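Local atomic coordinates of maltose ABC transporter, periplasmic maltose-binding protein (PDB entry 2GHB), a protein that probably captures maltose or related malto-oligosaccharides in the periplasmic space and delivers them to a membrane ABC transporter for uptake. Residues I75-N80 and K100-P105. Sequence-based numbering, arbitrary orientation.
Sequences IEPIPN and KLYGIP
One direct backbone hydrogen bond joins the segments: Ile-78 N donates to Leu-101 O at 2.7 Å, nearly straight, with 170° at the hydrogen. The same oxygen receives a CA-H...O contact from Pro-77 CA at 3.3 Å. Two waters extend the polar link. One donates to both Glu-76 O and Tyr-102 O; the other donates to Ile-78 O and accepts from Leu-101 N, so Leu-101 is tied to Ile-78 through both its N and its O. Ile-75 O, also polar, approaches the Tyr-102 ring at its edge, near the ring plane.

Apolar contacts flank these bonds. Proline suits position 77 because its ring offers CG and CD to Tyr-102 alongside, Pro-77 CD lying 3.7 Å from Tyr-102 CE1. Ile-75 crosses Tyr-102 at about a right angle, Ile-75 CD1 3.8 Å from Tyr-102 CB. With CG1 beside the backbone N (chi1 -52°), Ile-78 brings that atom to 3.7 Å from Gly-103 N; its CG2 methyl packs against Ile-104 CD1, and Ile-78 CB lies 4.1 Å from Leu-101 CD2. Branched isoleucine thus touches several neighbours at once. The extended, solvent-exposed Lys-100 chain crosses the Pro-77 ring obliquely, CD and NZ near Pro-77 CG.

This loop-on-strand packing of the periplasmic binding-protein fold lays the loop after helix 66-71 across the start of strand 100-116. Tyr-102, in the strand's interruption, packs on Val-66 and Ala-70 of that helix. In strand 260-268, Val-268 and Phe-266 form backbone hydrogen bonds with Glu-76 and Ile-104; from helix 275-286, Leu-282 covers Ile-78 and Ile-104, and Lys-275 salt-bridges Glu-76 OE1.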
ATOM      1  N   ILE A  75      20.162   8.262   0.983  1.00 30.58           N
ATOM      2  CA  ILE A  75      19.116   9.168   0.579  1.00 30.49           C
ATOM      3  C   ILE A  75      19.022  10.240   1.607  1.00 30.07           C
ATOM      4  O   ILE A  75      19.294  10.021   2.793  1.00 30.30           O
ATOM      5  CB  ILE A  75      17.731   8.480   0.309  1.00 29.41           C
ATOM      6  CG1 ILE A  75      17.256   7.651   1.525  1.00 31.69           C
ATOM      7  CG2 ILE A  75      17.823   7.638  -0.905  1.00 28.01           C
ATOM      8  CD1 ILE A  75      15.813   7.178   1.388  1.00 31.40           C
ATOM      9  N   GLU A  76      18.628  11.408   1.135  1.00 30.03           N
ATOM     10  CA  GLU A  76      18.685  12.631   1.914  1.00 30.51           C
ATOM     11  C   GLU A  76      17.336  12.926   2.564  1.00 30.27           C
ATOM     12  O   GLU A  76      16.306  12.772   1.917  1.00 30.76           O
ATOM     13  CB  GLU A  76      19.097  13.769   0.961  1.00 29.91           C
ATOM     14  CG  GLU A  76      19.244  15.141   1.580  1.00 30.71           C
ATOM     15  CD  GLU A  76      20.453  15.263   2.490  1.00 31.87           C
ATOM     16  OE1 GLU A  76      21.353  14.426   2.414  1.00 31.42           O
ATOM     17  OE2 GLU A  76      20.495  16.229   3.263  1.00 34.94           O
ATOM     18  N   PRO A  77      17.333  13.359   3.836  1.00 30.49           N
ATOM     19  CA  PRO A  77      16.104  13.906   4.413  1.00 31.59           C
ATOM     20  C   PRO A  77      15.542  15.104   3.611  1.00 32.84           C
ATOM     21  O   PRO A  77      16.317  15.917   3.088  1.00 32.50           O
ATOM     22  CB  PRO A  77      16.511  14.325   5.838  1.00 31.65           C
ATOM     23  CG  PRO A  77      17.792  13.595   6.139  1.00 31.59           C
ATOM     24  CD  PRO A  77      18.445  13.326   4.803  1.00 30.89           C
ATOM     25  N   ILE A  78      14.208  15.185   3.532  1.00 33.01           N
ATOM     26  CA  ILE A  78      13.512  16.222   2.811  1.00 33.75           C
ATOM     27  C   ILE A  78      12.967  17.218   3.832  1.00 34.76           C
ATOM     28  O   ILE A  78      12.089  16.878   4.643  1.00 34.64           O
ATOM     29  CB  ILE A  78      12.330  15.654   1.966  1.00 33.62           C
ATOM     30  CG1 ILE A  78      12.787  14.499   1.063  1.00 32.72           C
ATOM     31  CG2 ILE A  78      11.713  16.740   1.144  1.00 34.19           C
ATOM     32  CD1 ILE A  78      13.836  14.856   0.053  1.00 33.82           C
ATOM     33  N   PRO A  79      13.489  18.450   3.812  1.00 35.51           N
ATOM     34  CA  PRO A  79      13.029  19.376   4.814  1.00 36.30           C
ATOM     35  C   PRO A  79      11.554  19.685   4.600  1.00 37.00           C
ATOM     36  O   PRO A  79      11.039  19.583   3.477  1.00 37.58           O
ATOM     37  CB  PRO A  79      13.904  20.625   4.592  1.00 36.42           C
ATOM     38  CG  PRO A  79      15.030  20.184   3.769  1.00 36.53           C
ATOM     39  CD  PRO A  79      14.496  19.058   2.924  1.00 36.27           C
ATOM     40  N   ASN A  80      10.876  20.040   5.679  1.00 37.60           N
ATOM     41  CA  ASN A  80       9.458  20.343   5.617  1.00 37.45           C
ATOM     42  C   ASN A  80       9.178  21.551   4.734  1.00 37.32           C
ATOM     43  O   ASN A  80       9.989  22.469   4.634  1.00 37.23           O
ATOM     44  CB  ASN A  80       8.902  20.581   7.029  1.00 38.26           C
ATOM     45  CG  ASN A  80       7.385  20.739   7.037  1.00 39.43           C
ATOM     46  OD1 ASN A  80       6.853  21.836   7.289  1.00 41.39           O
ATOM     47  ND2 ASN A  80       6.683  19.649   6.735  1.00 41.76           N
ATOM     48  N   LYS A 100      12.066  11.365  10.390  1.00 35.81           N
ATOM     49  CA  LYS A 100      12.423  12.219   9.265  1.00 35.56           C
ATOM     50  C   LYS A 100      11.754  11.733   7.975  1.00 33.62           C
ATOM     51  O   LYS A 100      11.662  10.539   7.729  1.00 33.15           O
ATOM     52  CB  LYS A 100      13.952  12.235   9.064  1.00 35.97           C
ATOM     53  CG  LYS A 100      14.746  12.863  10.228  1.00 38.00           C
ATOM     54  CD  LYS A 100      16.225  13.038   9.854  1.00 37.91           C
ATOM     55  CE  LYS A 100      16.938  14.095  10.733  1.00 41.32           C
ATOM     56  NZ  LYS A 100      18.086  14.814  10.026  1.00 42.12           N
ATOM     57  N   LEU A 101      11.345  12.677   7.140  1.00 32.75           N
ATOM     58  CA  LEU A 101      10.865  12.385   5.771  1.00 31.77           C
ATOM     59  C   LEU A 101      12.017  12.205   4.783  1.00 30.49           C
ATOM     60  O   LEU A 101      12.890  13.069   4.660  1.00 30.52           O
ATOM     61  CB  LEU A 101       9.937  13.504   5.294  1.00 32.19           C
ATOM     62  CG  LEU A 101       9.327  13.338   3.898  1.00 31.67           C
ATOM     63  CD1 LEU A 101       8.303  12.205   3.883  1.00 32.04           C
ATOM     64  CD2 LEU A 101       8.700  14.635   3.499  1.00 32.65           C
ATOM     65  N   TYR A 102      11.977  11.110   4.043  1.00 28.79           N
ATOM     66  CA  TYR A 102      13.001  10.741   3.086  1.00 29.19           C
ATOM     67  C   TYR A 102      12.559  10.625   1.628  1.00 28.50           C
ATOM     68  O   TYR A 102      13.308  10.107   0.793  1.00 27.63           O
ATOM     69  CB  TYR A 102      13.596   9.409   3.500  1.00 29.90           C
ATOM     70  CG  TYR A 102      14.556   9.539   4.642  1.00 31.20           C
ATOM     71  CD1 TYR A 102      15.896   9.900   4.417  1.00 34.02           C
ATOM     72  CD2 TYR A 102      14.136   9.332   5.939  1.00 31.78           C
ATOM     73  CE1 TYR A 102      16.787  10.039   5.471  1.00 32.51           C
ATOM     74  CE2 TYR A 102      15.012   9.470   7.008  1.00 32.89           C
ATOM     75  CZ  TYR A 102      16.335   9.819   6.765  1.00 33.10           C
ATOM     76  OH  TYR A 102      17.171   9.928   7.814  1.00 33.76           O
ATOM     77  N   GLY A 103      11.352  11.094   1.302  1.00 28.24           N
ATOM     78  CA  GLY A 103      10.926  11.118  -0.100  1.00 27.69           C
ATOM     79  C   GLY A 103       9.585  11.800  -0.302  1.00 27.11           C
ATOM     80  O   GLY A 103       8.897  12.129   0.662  1.00 27.35           O
ATOM     81  N   ILE A 104       9.233  12.024  -1.572  1.00 26.46           N
ATOM     82  CA  ILE A 104       7.955  12.625  -1.953  1.00 25.64           C
ATOM     83  C   ILE A 104       7.191  11.548  -2.679  1.00 25.43           C
ATOM     84  O   ILE A 104       7.573  11.144  -3.764  1.00 25.43           O
ATOM     85  CB  ILE A 104       8.140  13.832  -2.871  1.00 26.19           C
ATOM     86  CG1 ILE A 104       8.907  14.950  -2.127  1.00 27.18           C
ATOM     87  CG2 ILE A 104       6.783  14.320  -3.399  1.00 26.84           C
ATOM     88  CD1 ILE A 104       8.179  15.520  -0.904  1.00 28.20           C
ATOM     89  N   PRO A 105       6.104  11.061  -2.080  1.00 24.36           N
ATOM     90  CA  PRO A 105       5.362   9.966  -2.702  1.00 24.22           C
ATOM     91  C   PRO A 105       4.510  10.461  -3.889  1.00 22.92           C
ATOM     92  O   PRO A 105       4.004  11.559  -3.851  1.00 22.84           O
ATOM     93  CB  PRO A 105       4.455   9.495  -1.555  1.00 23.85           C
ATOM     94  CG  PRO A 105       4.192  10.689  -0.798  1.00 24.55           C
ATOM     95  CD  PRO A 105       5.448  11.529  -0.856  1.00 24.61           C
TER
HETATM   96  O   HOH W   1      15.357  11.577  -0.091  1.00 28.92           O
HETATM   97  O   HOH W   2      12.292  15.503   7.119  1.00 38.52           O